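Local coordinates for protein putative HTH-type transcriptional regulator ybaQ (Escherichia coli, PDB 2EBY) that probably binds DNA through a helix-turn-helix domain of the Cro/C1 type and is thought to regulate transcription, at residues 9-14 with 75-80; 14-19 with 43-48; 28-33 with 60-65. All coordinates share one frame; numbering follows the deposited sequence.

Overall arrangement
Three apolar contacts, none with a hydrogen bond across it, illustrate how a small all-helical domain is closed. Contact 3 is buried on all its touching residues and joins helix 27-34 to helix 53-63 through two leucines, a valine and an aromatic ring; contact 2 is partly buried and uses branched aliphatic chains alone; contact 1, also partly buried, is the slightest, a single valine against the start of a helix. Contacts 1 and 2 share helix 11-20, and they meet where Gly12 O nears Ile45 CG2. Contacts 2 and 3 run into one core through Leu15, Leu30 and Phe63. The second subunit packs on touching residues of contact 3 but only flanks contact 1, whereas contact 2 lies within one chain.

Contact 1 (9-14 with 75-80); sequences TTPGDI and AAVDLW
Val77 meets Thr10 through a single methyl: its CG2 lies 3.8 Å from Thr10 CA and 4.1 Å from the methyl CG2 of the same threonine, the two side chains crossing obliquely. The ring of Pro11 adds a looser touch, its CD standing 4.2 Å from Val77 CG2. One branch of the valine therefore does all the close work; with CG1 anti to the backbone N (chi1 169°), CG2 is left beside that N and faces the start of helix 11-20. What it meets there is an N-cap. Thr10 OG1, turned between its own backbone N and carbonyl carbon, accepts from Asp13 N at 3.0 Å with an N-H...O angle of 154°. This capping bond uses OG1 as acceptor and would hold the side chain in its rotation, which leaves the methyl to pack against the valine. Behind the cap, Ile14 N bonds to Thr10 O, so the first turn is closed by backbone as well. Farther out, Pro11 and Ile14 rest on Leu73 of helix 67-83, and Pro8 lies against Ala76 and Trp80. Helix 67-83 also meets the second subunit, with Leu79 packed on Phe57 of that chain.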
ATOM      1  N   THR A   9       3.870 -15.201  -4.224  1.00 49.98           N
ATOM      2  CA  THR A   9       3.468 -15.812  -2.976  1.00 49.07           C
ATOM      3  C   THR A   9       2.954 -14.703  -2.061  1.00 47.29           C
ATOM      4  O   THR A   9       3.621 -13.685  -1.850  1.00 46.31           O
ATOM      5  CB  THR A   9       4.646 -16.534  -2.301  1.00 49.55           C
ATOM      6  OG1 THR A   9       5.696 -15.595  -2.035  1.00 52.52           O
ATOM      7  CG2 THR A   9       5.172 -17.644  -3.205  1.00 49.63           C
ATOM      8  N   THR A  10       1.753 -14.902  -1.537  1.00 44.32           N
ATOM      9  CA  THR A  10       1.142 -13.931  -0.650  1.00 40.75           C
ATOM     10  C   THR A  10       1.919 -13.926   0.660  1.00 40.25           C
ATOM     11  O   THR A  10       2.681 -14.850   0.939  1.00 40.82           O
ATOM     12  CB  THR A  10      -0.309 -14.321  -0.357  1.00 40.19           C
ATOM     13  OG1 THR A  10      -0.322 -15.493   0.464  1.00 38.78           O
ATOM     14  CG2 THR A  10      -1.056 -14.622  -1.652  1.00 37.25           C
ATOM     15  N   PRO A  11       1.759 -12.871   1.472  1.00 38.31           N
ATOM     16  CA  PRO A  11       2.480 -12.837   2.746  1.00 37.90           C
ATOM     17  C   PRO A  11       1.967 -13.991   3.610  1.00 37.83           C
ATOM     18  O   PRO A  11       2.699 -14.541   4.432  1.00 35.00           O
ATOM     19  CB  PRO A  11       2.099 -11.479   3.322  1.00 37.54           C
ATOM     20  CG  PRO A  11       1.827 -10.660   2.116  1.00 36.92           C
ATOM     21  CD  PRO A  11       1.068 -11.595   1.228  1.00 37.12           C
ATOM     22  N   GLY A  12       0.697 -14.345   3.402  1.00 38.30           N
ATOM     23  CA  GLY A  12       0.081 -15.435   4.139  1.00 39.37           C
ATOM     24  C   GLY A  12       0.774 -16.757   3.877  1.00 39.72           C
ATOM     25  O   GLY A  12       1.001 -17.536   4.802  1.00 37.93           O
ATOM     26  N   ASP A  13       1.116 -17.020   2.618  1.00 41.43           N
ATOM     27  CA  ASP A  13       1.799 -18.265   2.276  1.00 44.40           C
ATOM     28  C   ASP A  13       3.190 -18.304   2.897  1.00 44.24           C
ATOM     29  O   ASP A  13       3.621 -19.336   3.413  1.00 43.57           O
ATOM     30  CB  ASP A  13       1.907 -18.429   0.755  1.00 47.29           C
ATOM     31  CG  ASP A  13       0.561 -18.685   0.095  1.00 51.26           C
ATOM     32  OD1 ASP A  13      -0.362 -19.187   0.777  1.00 51.90           O
ATOM     33  OD2 ASP A  13       0.431 -18.399  -1.115  1.00 53.96           O
ATOM     34  N   ILE A  14       3.894 -17.178   2.849  1.00 42.93           N
ATOM     35  CA  ILE A  14       5.227 -17.112   3.427  1.00 41.06           C
ATOM     36  C   ILE A  14       5.125 -17.400   4.921  1.00 40.03           C
ATOM     37  O   ILE A  14       5.939 -18.132   5.483  1.00 36.56           O
ATOM     38  CB  ILE A  14       5.863 -15.718   3.232  1.00 41.57           C
ATOM     39  CG1 ILE A  14       6.065 -15.435   1.739  1.00 43.71           C
ATOM     40  CG2 ILE A  14       7.183 -15.641   3.974  1.00 40.82           C
ATOM     41  CD1 ILE A  14       7.008 -16.402   1.036  1.00 43.53           C
ATOM     42  N   ALA A  75       3.003  -5.923  -1.485  1.00 27.55           N
ATOM     43  CA  ALA A  75       3.131  -5.031  -2.632  1.00 28.40           C
ATOM     44  C   ALA A  75       3.085  -5.856  -3.910  1.00 28.78           C
ATOM     45  O   ALA A  75       2.433  -5.480  -4.869  1.00 27.86           O
ATOM     46  CB  ALA A  75       4.446  -4.254  -2.565  1.00 24.93           C
ATOM     47  N   ALA A  76       3.787  -6.983  -3.918  1.00 31.01           N
ATOM     48  CA  ALA A  76       3.822  -7.851  -5.090  1.00 31.98           C
ATOM     49  C   ALA A  76       2.428  -8.343  -5.447  1.00 30.94           C
ATOM     50  O   ALA A  76       2.085  -8.448  -6.618  1.00 31.27           O
ATOM     51  CB  ALA A  76       4.742  -9.033  -4.843  1.00 30.11           C
ATOM     52  N   VAL A  77       1.636  -8.657  -4.427  1.00 32.16           N
ATOM     53  CA  VAL A  77       0.274  -9.131  -4.625  1.00 32.77           C
ATOM     54  C   VAL A  77      -0.584  -8.002  -5.184  1.00 32.90           C
ATOM     55  O   VAL A  77      -1.390  -8.213  -6.088  1.00 33.67           O
ATOM     56  CB  VAL A  77      -0.351  -9.625  -3.299  1.00 34.34           C
ATOM     57  CG1 VAL A  77      -1.844  -9.852  -3.470  1.00 34.81           C
ATOM     58  CG2 VAL A  77       0.316 -10.916  -2.862  1.00 34.80           C
ATOM     59  N   ASP A  78      -0.409  -6.799  -4.647  1.00 32.31           N
ATOM     60  CA  ASP A  78      -1.180  -5.656  -5.118  1.00 32.90           C
ATOM     61  C   ASP A  78      -0.915  -5.406  -6.600  1.00 33.13           C
ATOM     62  O   ASP A  78      -1.836  -5.142  -7.369  1.00 31.48           O
ATOM     63  CB  ASP A  78      -0.846  -4.397  -4.310  1.00 33.90           C
ATOM     64  CG  ASP A  78      -1.323  -4.479  -2.860  1.00 35.82           C
ATOM     65  OD1 ASP A  78      -2.331  -5.168  -2.588  1.00 38.89           O
ATOM     66  OD2 ASP A  78      -0.701  -3.837  -1.991  1.00 37.06           O
ATOM     67  N   LEU A  79       0.349  -5.498  -6.994  1.00 33.34           N
ATOM     68  CA  LEU A  79       0.726  -5.290  -8.381  1.00 36.99           C
ATOM     69  C   LEU A  79       0.116  -6.363  -9.269  1.00 37.41           C
ATOM     70  O   LEU A  79      -0.389  -6.063 -10.347  1.00 37.15           O
ATOM     71  CB  LEU A  79       2.247  -5.294  -8.519  1.00 39.99           C
ATOM     72  CG  LEU A  79       2.884  -3.929  -8.264  1.00 43.38           C
ATOM     73  CD1 LEU A  79       4.316  -4.085  -7.786  1.00 44.78           C
ATOM     74  CD2 LEU A  79       2.819  -3.115  -9.546  1.00 44.29           C
ATOM     75  N   TRP A  80       0.159  -7.610  -8.812  1.00 38.43           N
ATOM     76  CA  TRP A  80      -0.406  -8.712  -9.572  1.00 40.25           C
ATOM     77  C   TRP A  80      -1.900  -8.485  -9.806  1.00 40.96           C
ATOM     78  O   TRP A  80      -2.386  -8.651 -10.922  1.00 40.03           O
ATOM     79  CB  TRP A  80      -0.204 -10.030  -8.826  1.00 42.15           C
ATOM     80  CG  TRP A  80      -0.754 -11.208  -9.556  1.00 44.87           C
ATOM     81  CD1 TRP A  80      -0.141 -11.918 -10.545  1.00 46.43           C
ATOM     82  CD2 TRP A  80      -2.055 -11.781  -9.392  1.00 46.72           C
ATOM     83  NE1 TRP A  80      -0.982 -12.901 -11.012  1.00 46.82           N
ATOM     84  CE2 TRP A  80      -2.165 -12.840 -10.323  1.00 46.52           C
ATOM     85  CE3 TRP A  80      -3.146 -11.505  -8.553  1.00 47.73           C
ATOM     86  CZ2 TRP A  80      -3.322 -13.622 -10.438  1.00 46.58           C
ATOM     87  CZ3 TRP A  80      -4.301 -12.285  -8.669  1.00 46.79           C
ATOM     88  CH2 TRP A  80      -4.375 -13.331  -9.607  1.00 46.28           C
TER

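Contact 2 (14-19 with 43-48); sequences ILLYEY and ALINNN
Leu15 and Leu44 both hold CG anti to the backbone N, at chi1 177° and 173°, and this extends each side chain toward the facing helix until CD2 of Leu15 meets CD2 of Leu44 at 4.2 Å. Ile45 is turned differently: with CG2 anti to its backbone N, CG1 stands beside that N, and its two branches serve separate neighbours. Ile45 CG1 packs 4.0 Å from Leu15 CD2, while the methyl Ile45 CG2 comes within 4.1 Å of Leu16 CD2. In all three pairs the side chains cross at about a right angle, so each contact is a meeting of methyl or methylene groups rather than of chains lying alongside. Asn47, with positive phi, forms a Schellman motif at the end of helix 38-45, with Asn48 N bonded to Ala43 O and Asn47 N to Leu44 O. Helix 38-45 is the second helix of the predicted helix-turn-helix, and here its end is held to helix 11-20. Around this pairing, helix 27-34 brings Ile27 to Ile45, and helix 53-63 sets Met55 and Leu59 on Leu44.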
ATOM      1  N   ILE A  14       3.894 -17.178   2.849  1.00 42.93           N
ATOM      2  CA  ILE A  14       5.227 -17.112   3.427  1.00 41.06           C
ATOM      3  C   ILE A  14       5.125 -17.400   4.921  1.00 40.03           C
ATOM      4  O   ILE A  14       5.939 -18.132   5.483  1.00 36.56           O
ATOM      5  CB  ILE A  14       5.863 -15.718   3.232  1.00 41.57           C
ATOM      6  CG1 ILE A  14       6.065 -15.435   1.739  1.00 43.71           C
ATOM      7  CG2 ILE A  14       7.183 -15.641   3.974  1.00 40.82           C
ATOM      8  CD1 ILE A  14       7.008 -16.402   1.036  1.00 43.53           C
ATOM      9  N   LEU A  15       4.115 -16.816   5.557  1.00 38.80           N
ATOM     10  CA  LEU A  15       3.905 -16.993   6.984  1.00 38.66           C
ATOM     11  C   LEU A  15       3.604 -18.453   7.324  1.00 39.56           C
ATOM     12  O   LEU A  15       4.217 -19.035   8.218  1.00 38.82           O
ATOM     13  CB  LEU A  15       2.756 -16.095   7.449  1.00 35.95           C
ATOM     14  CG  LEU A  15       2.351 -16.194   8.919  1.00 35.29           C
ATOM     15  CD1 LEU A  15       3.527 -15.810   9.795  1.00 33.51           C
ATOM     16  CD2 LEU A  15       1.150 -15.285   9.189  1.00 32.85           C
ATOM     17  N   LEU A  16       2.667 -19.044   6.591  1.00 41.88           N
ATOM     18  CA  LEU A  16       2.271 -20.429   6.818  1.00 44.45           C
ATOM     19  C   LEU A  16       3.326 -21.467   6.426  1.00 46.24           C
ATOM     20  O   LEU A  16       3.736 -22.282   7.251  1.00 46.79           O
ATOM     21  CB  LEU A  16       0.970 -20.728   6.069  1.00 44.68           C
ATOM     22  CG  LEU A  16       0.327 -22.106   6.285  1.00 45.92           C
ATOM     23  CD1 LEU A  16      -0.040 -22.278   7.758  1.00 44.51           C
ATOM     24  CD2 LEU A  16      -0.915 -22.247   5.412  1.00 44.62           C
ATOM     25  N   TYR A  17       3.772 -21.430   5.174  1.00 47.79           N
ATOM     26  CA  TYR A  17       4.744 -22.406   4.692  1.00 49.19           C
ATOM     27  C   TYR A  17       6.210 -22.188   5.055  1.00 48.80           C
ATOM     28  O   TYR A  17       7.003 -23.119   4.968  1.00 50.39           O
ATOM     29  CB  TYR A  17       4.610 -22.571   3.173  1.00 49.17           C
ATOM     30  CG  TYR A  17       3.232 -23.027   2.738  1.00 50.77           C
ATOM     31  CD1 TYR A  17       2.620 -24.123   3.346  1.00 51.54           C
ATOM     32  CD2 TYR A  17       2.528 -22.348   1.744  1.00 51.26           C
ATOM     33  CE1 TYR A  17       1.342 -24.537   2.973  1.00 50.20           C
ATOM     34  CE2 TYR A  17       1.246 -22.757   1.360  1.00 50.57           C
ATOM     35  CZ  TYR A  17       0.659 -23.848   1.986  1.00 51.21           C
ATOM     36  OH  TYR A  17      -0.611 -24.249   1.629  1.00 51.39           O
ATOM     37  N   GLU A  18       6.580 -20.982   5.472  1.00 48.79           N
ATOM     38  CA  GLU A  18       7.974 -20.728   5.829  1.00 48.37           C
ATOM     39  C   GLU A  18       8.243 -20.358   7.285  1.00 47.34           C
ATOM     40  O   GLU A  18       9.398 -20.223   7.688  1.00 45.47           O
ATOM     41  CB  GLU A  18       8.569 -19.649   4.924  1.00 51.26           C
ATOM     42  CG  GLU A  18       8.995 -20.158   3.556  1.00 56.00           C
ATOM     43  CD  GLU A  18       9.761 -19.119   2.762  1.00 58.81           C
ATOM     44  OE1 GLU A  18      10.683 -18.488   3.330  1.00 60.64           O
ATOM     45  OE2 GLU A  18       9.452 -18.941   1.567  1.00 60.81           O
ATOM     46  N   TYR A  19       7.193 -20.184   8.077  1.00 46.75           N
ATOM     47  CA  TYR A  19       7.386 -19.845   9.479  1.00 47.34           C
ATOM     48  C   TYR A  19       6.573 -20.721  10.428  1.00 48.21           C
ATOM     49  O   TYR A  19       7.130 -21.336  11.338  1.00 48.75           O
ATOM     50  CB  TYR A  19       7.056 -18.366   9.737  1.00 47.72           C
ATOM     51  CG  TYR A  19       8.157 -17.399   9.339  1.00 46.90           C
ATOM     52  CD1 TYR A  19       8.123 -16.735   8.115  1.00 47.34           C
ATOM     53  CD2 TYR A  19       9.248 -17.170  10.181  1.00 46.47           C
ATOM     54  CE1 TYR A  19       9.149 -15.872   7.736  1.00 48.92           C
ATOM     55  CE2 TYR A  19      10.279 -16.311   9.812  1.00 46.43           C
ATOM     56  CZ  TYR A  19      10.226 -15.666   8.590  1.00 48.48           C
ATOM     57  OH  TYR A  19      11.262 -14.843   8.207  1.00 49.34           O
ATOM     58  N   ALA A  43      -7.313 -14.549   8.533  1.00 27.22           N
ATOM     59  CA  ALA A  43      -7.680 -13.751   7.365  1.00 27.42           C
ATOM     60  C   ALA A  43      -6.437 -13.330   6.584  1.00 27.37           C
ATOM     61  O   ALA A  43      -6.484 -13.199   5.365  1.00 27.04           O
ATOM     62  CB  ALA A  43      -8.464 -12.520   7.789  1.00 27.58           C
ATOM     63  N   LEU A  44      -5.338 -13.091   7.288  1.00 28.16           N
ATOM     64  CA  LEU A  44      -4.099 -12.704   6.628  1.00 30.99           C
ATOM     65  C   LEU A  44      -3.601 -13.880   5.802  1.00 31.59           C
ATOM     66  O   LEU A  44      -3.286 -13.738   4.631  1.00 30.85           O
ATOM     67  CB  LEU A  44      -3.036 -12.318   7.660  1.00 29.89           C
ATOM     68  CG  LEU A  44      -1.641 -12.050   7.082  1.00 34.56           C
ATOM     69  CD1 LEU A  44      -1.726 -10.950   6.033  1.00 32.87           C
ATOM     70  CD2 LEU A  44      -0.684 -11.662   8.196  1.00 29.96           C
ATOM     71  N   ILE A  45      -3.545 -15.047   6.432  1.00 33.99           N
ATOM     72  CA  ILE A  45      -3.087 -16.267   5.783  1.00 36.50           C
ATOM     73  C   ILE A  45      -3.894 -16.640   4.542  1.00 36.70           C
ATOM     74  O   ILE A  45      -3.332 -17.116   3.555  1.00 36.02           O
ATOM     75  CB  ILE A  45      -3.128 -17.444   6.773  1.00 38.23           C
ATOM     76  CG1 ILE A  45      -2.063 -17.239   7.846  1.00 37.09           C
ATOM     77  CG2 ILE A  45      -2.930 -18.760   6.041  1.00 39.28           C
ATOM     78  CD1 ILE A  45      -1.927 -18.393   8.793  1.00 41.40           C
ATOM     79  N   ASN A  46      -5.204 -16.417   4.583  1.00 36.90           N
ATOM     80  CA  ASN A  46      -6.049 -16.761   3.450  1.00 36.98           C
ATOM     81  C   ASN A  46      -6.259 -15.632   2.464  1.00 37.12           C
ATOM     82  O   ASN A  46      -7.019 -15.771   1.512  1.00 35.21           O
ATOM     83  CB  ASN A  46      -7.392 -17.279   3.945  1.00 38.48           C
ATOM     84  CG  ASN A  46      -7.250 -18.548   4.740  1.00 39.79           C
ATOM     85  OD1 ASN A  46      -7.641 -18.615   5.905  1.00 39.91           O
ATOM     86  ND2 ASN A  46      -6.670 -19.567   4.117  1.00 40.59           N
ATOM     87  N   ASN A  47      -5.590 -14.510   2.711  1.00 38.19           N
ATOM     88  CA  ASN A  47      -5.658 -13.350   1.829  1.00 38.48           C
ATOM     89  C   ASN A  47      -7.038 -12.694   1.714  1.00 39.02           C
ATOM     90  O   ASN A  47      -7.408 -12.192   0.652  1.00 37.24           O
ATOM     91  CB  ASN A  47      -5.133 -13.737   0.438  1.00 39.45           C
ATOM     92  CG  ASN A  47      -4.744 -12.527  -0.399  1.00 40.11           C
ATOM     93  OD1 ASN A  47      -4.236 -11.537   0.128  1.00 36.11           O
ATOM     94  ND2 ASN A  47      -4.969 -12.608  -1.710  1.00 37.24           N
ATOM     95  N   ASN A  48      -7.790 -12.686   2.811  1.00 38.63           N
ATOM     96  CA  ASN A  48      -9.109 -12.058   2.821  1.00 39.91           C
ATOM     97  C   ASN A  48      -8.961 -10.658   3.395  1.00 40.53           C
ATOM     98  O   ASN A  48      -9.894  -9.849   3.371  1.00 41.83           O
ATOM     99  CB  ASN A  48     -10.083 -12.867   3.678  1.00 39.75           C
ATOM    100  CG  ASN A  48     -10.473 -14.179   3.023  1.00 42.65           C
ATOM    101  OD1 ASN A  48     -11.204 -14.195   2.030  1.00 43.05           O
ATOM    102  ND2 ASN A  48      -9.974 -15.284   3.563  1.00 40.28           N
TER

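Contact 3 (28-33 with 60-65); sequences NELAEL and AKVFDT
Leu30 reaches Phe63 and Val62 with one methyl, and its path shows how a side chain that does not start out aimed at a neighbour can still meet it. The CB leaves helix 27-34 without pointing at helix 53-63; CG then lies anti to the backbone N (chi1 176°), and from this branch point CD1 turns to the partner helix. There it comes 3.7 Å from CZ and 3.9 Å from CE2 of Phe63, approaching the ring obliquely, and 4.0 Å from Val62 CG1. The other methyl, CD2, goes to Leu15 of helix 11-20. Val62 CG1 in turn lies 3.9 Å above the plane of the Phe63 ring, over its centre, so this methyl touches the aromatic face and both leucines. One turn along from Leu30, Leu33 crosses Val62 at about a right angle: Leu33 CD1 is 4.1 Å from Val62 CG1, and Val62 CG2 rests against the leucine CB and carbonyl group. This is core packing of the Cro/C1-type fold, tying the first helix of the predicted helix-turn-helix to helix 53-63. The second subunit closes over part of it, its Ile95 on Val62 and its Val98 on Phe63. Within the chain, helix 38-45 sets Val41 against Leu30 and Ala31, and helix 11-20 adds Tyr19, whose ring meets that of Phe63.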
ATOM      1  N   ASN A  28      -3.329 -19.932  16.640  1.00 42.68           N
ATOM      2  CA  ASN A  28      -3.660 -19.356  17.939  1.00 44.17           C
ATOM      3  C   ASN A  28      -2.412 -18.900  18.682  1.00 43.72           C
ATOM      4  O   ASN A  28      -2.439 -17.886  19.376  1.00 43.10           O
ATOM      5  CB  ASN A  28      -4.416 -20.371  18.802  1.00 46.06           C
ATOM      6  CG  ASN A  28      -5.723 -20.802  18.178  1.00 50.32           C
ATOM      7  OD1 ASN A  28      -6.120 -20.281  17.133  1.00 51.18           O
ATOM      8  ND2 ASN A  28      -6.405 -21.756  18.812  1.00 50.51           N
ATOM      9  N   GLU A  29      -1.324 -19.653  18.554  1.00 42.44           N
ATOM     10  CA  GLU A  29      -0.081 -19.285  19.223  1.00 42.00           C
ATOM     11  C   GLU A  29       0.462 -17.983  18.649  1.00 40.29           C
ATOM     12  O   GLU A  29       0.839 -17.084  19.391  1.00 39.23           O
ATOM     13  CB  GLU A  29       0.959 -20.403  19.091  1.00 42.55           C
ATOM     14  CG  GLU A  29       0.682 -21.592  20.008  1.00 45.43           C
ATOM     15  CD  GLU A  29       1.668 -22.728  19.824  1.00 44.58           C
ATOM     16  OE1 GLU A  29       1.711 -23.301  18.718  1.00 43.11           O
ATOM     17  OE2 GLU A  29       2.397 -23.048  20.785  1.00 45.80           O
ATOM     18  N   LEU A  30       0.497 -17.884  17.323  1.00 39.33           N
ATOM     19  CA  LEU A  30       0.982 -16.667  16.686  1.00 39.69           C
ATOM     20  C   LEU A  30       0.072 -15.502  17.066  1.00 39.45           C
ATOM     21  O   LEU A  30       0.546 -14.400  17.346  1.00 39.85           O
ATOM     22  CB  LEU A  30       1.007 -16.812  15.160  1.00 39.33           C
ATOM     23  CG  LEU A  30       1.413 -15.523  14.423  1.00 40.74           C
ATOM     24  CD1 LEU A  30       2.841 -15.150  14.810  1.00 38.87           C
ATOM     25  CD2 LEU A  30       1.299 -15.704  12.915  1.00 37.48           C
ATOM     26  N   ALA A  31      -1.235 -15.751  17.082  1.00 37.41           N
ATOM     27  CA  ALA A  31      -2.195 -14.709  17.426  1.00 36.55           C
ATOM     28  C   ALA A  31      -1.887 -14.085  18.779  1.00 35.54           C
ATOM     29  O   ALA A  31      -1.882 -12.865  18.915  1.00 34.29           O
ATOM     30  CB  ALA A  31      -3.623 -15.272  17.418  1.00 34.25           C
ATOM     31  N   GLU A  32      -1.625 -14.919  19.780  1.00 37.19           N
ATOM     32  CA  GLU A  32      -1.332 -14.418  21.120  1.00 38.29           C
ATOM     33  C   GLU A  32       0.006 -13.677  21.171  1.00 37.37           C
ATOM     34  O   GLU A  32       0.191 -12.768  21.979  1.00 36.34           O
ATOM     35  CB  GLU A  32      -1.372 -15.573  22.127  1.00 42.28           C
ATOM     36  CG  GLU A  32      -2.646 -16.410  21.983  1.00 50.18           C
ATOM     37  CD  GLU A  32      -2.886 -17.366  23.140  1.00 54.69           C
ATOM     38  OE1 GLU A  32      -3.366 -16.915  24.203  1.00 56.74           O
ATOM     39  OE2 GLU A  32      -2.593 -18.573  22.982  1.00 57.23           O
ATOM     40  N   LEU A  33       0.931 -14.066  20.301  1.00 35.45           N
ATOM     41  CA  LEU A  33       2.222 -13.394  20.230  1.00 36.29           C
ATOM     42  C   LEU A  33       2.025 -12.011  19.591  1.00 36.64           C
ATOM     43  O   LEU A  33       2.500 -11.000  20.109  1.00 36.09           O
ATOM     44  CB  LEU A  33       3.217 -14.208  19.394  1.00 35.77           C
ATOM     45  CG  LEU A  33       3.816 -15.477  20.011  1.00 37.36           C
ATOM     46  CD1 LEU A  33       4.755 -16.181  19.027  1.00 36.57           C
ATOM     47  CD2 LEU A  33       4.570 -15.085  21.268  1.00 38.32           C
ATOM     48  N   ALA A  60       7.143  -8.156  12.079  1.00 29.57           N
ATOM     49  CA  ALA A  60       8.561  -7.823  12.111  1.00 29.42           C
ATOM     50  C   ALA A  60       9.108  -8.098  13.507  1.00 30.39           C
ATOM     51  O   ALA A  60      10.179  -8.688  13.665  1.00 28.37           O
ATOM     52  CB  ALA A  60       8.764  -6.359  11.768  1.00 26.80           C
ATOM     53  N   LYS A  61       8.353  -7.670  14.515  1.00 30.64           N
ATOM     54  CA  LYS A  61       8.753  -7.848  15.907  1.00 34.82           C
ATOM     55  C   LYS A  61       8.795  -9.323  16.326  1.00 36.32           C
ATOM     56  O   LYS A  61       9.789  -9.783  16.886  1.00 37.68           O
ATOM     57  CB  LYS A  61       7.809  -7.048  16.816  1.00 36.12           C
ATOM     58  CG  LYS A  61       8.030  -7.223  18.313  1.00 40.29           C
ATOM     59  CD  LYS A  61       9.358  -6.660  18.778  1.00 43.78           C
ATOM     60  CE  LYS A  61       9.551  -6.862  20.283  1.00 46.05           C
ATOM     61  NZ  LYS A  61       8.544  -6.134  21.111  1.00 45.62           N
ATOM     62  N   VAL A  62       7.730 -10.063  16.031  1.00 37.47           N
ATOM     63  CA  VAL A  62       7.648 -11.477  16.387  1.00 37.54           C
ATOM     64  C   VAL A  62       8.684 -12.360  15.689  1.00 38.49           C
ATOM     65  O   VAL A  62       9.245 -13.272  16.300  1.00 37.90           O
ATOM     66  CB  VAL A  62       6.223 -12.054  16.090  1.00 38.09           C
ATOM     67  CG1 VAL A  62       6.222 -13.565  16.219  1.00 35.42           C
ATOM     68  CG2 VAL A  62       5.201 -11.455  17.055  1.00 36.96           C
ATOM     69  N   PHE A  63       8.954 -12.094  14.420  1.00 38.38           N
ATOM     70  CA  PHE A  63       9.905 -12.931  13.700  1.00 39.84           C
ATOM     71  C   PHE A  63      11.277 -12.313  13.470  1.00 39.47           C
ATOM     72  O   PHE A  63      12.105 -12.882  12.768  1.00 39.42           O
ATOM     73  CB  PHE A  63       9.296 -13.375  12.367  1.00 40.24           C
ATOM     74  CG  PHE A  63       8.099 -14.265  12.520  1.00 40.75           C
ATOM     75  CD1 PHE A  63       8.228 -15.541  13.055  1.00 40.96           C
ATOM     76  CD2 PHE A  63       6.835 -13.824  12.140  1.00 41.81           C
ATOM     77  CE1 PHE A  63       7.114 -16.368  13.209  1.00 42.18           C
ATOM     78  CE2 PHE A  63       5.713 -14.645  12.291  1.00 41.01           C
ATOM     79  CZ  PHE A  63       5.855 -15.917  12.826  1.00 40.28           C
ATOM     80  N   ASP A  64      11.511 -11.152  14.062  1.00 40.03           N
ATOM     81  CA  ASP A  64      12.788 -10.469  13.934  1.00 40.56           C
ATOM     82  C   ASP A  64      13.191 -10.214  12.484  1.00 39.14           C
ATOM     83  O   ASP A  64      14.252 -10.644  12.036  1.00 40.32           O
ATOM     84  CB  ASP A  64      13.869 -11.272  14.658  1.00 42.55           C
ATOM     85  CG  ASP A  64      15.171 -10.503  14.808  1.00 45.44           C
ATOM     86  OD1 ASP A  64      15.126  -9.283  15.077  1.00 45.61           O
ATOM     87  OD2 ASP A  64      16.242 -11.130  14.673  1.00 46.90           O
ATOM     88  N   THR A  65      12.328  -9.519  11.754  1.00 35.91           N
ATOM     89  CA  THR A  65      12.592  -9.178  10.361  1.00 33.30           C
ATOM     90  C   THR A  65      12.387  -7.679  10.248  1.00 31.19           C
ATOM     91  O   THR A  65      12.182  -6.997  11.252  1.00 30.46           O
ATOM     92  CB  THR A  65      11.594  -9.843   9.393  1.00 32.36           C
ATOM     93  OG1 THR A  65      10.303  -9.243   9.556  1.00 29.89           O
ATOM     94  CG2 THR A  65      11.502 -11.331   9.665  1.00 31.40           C
TER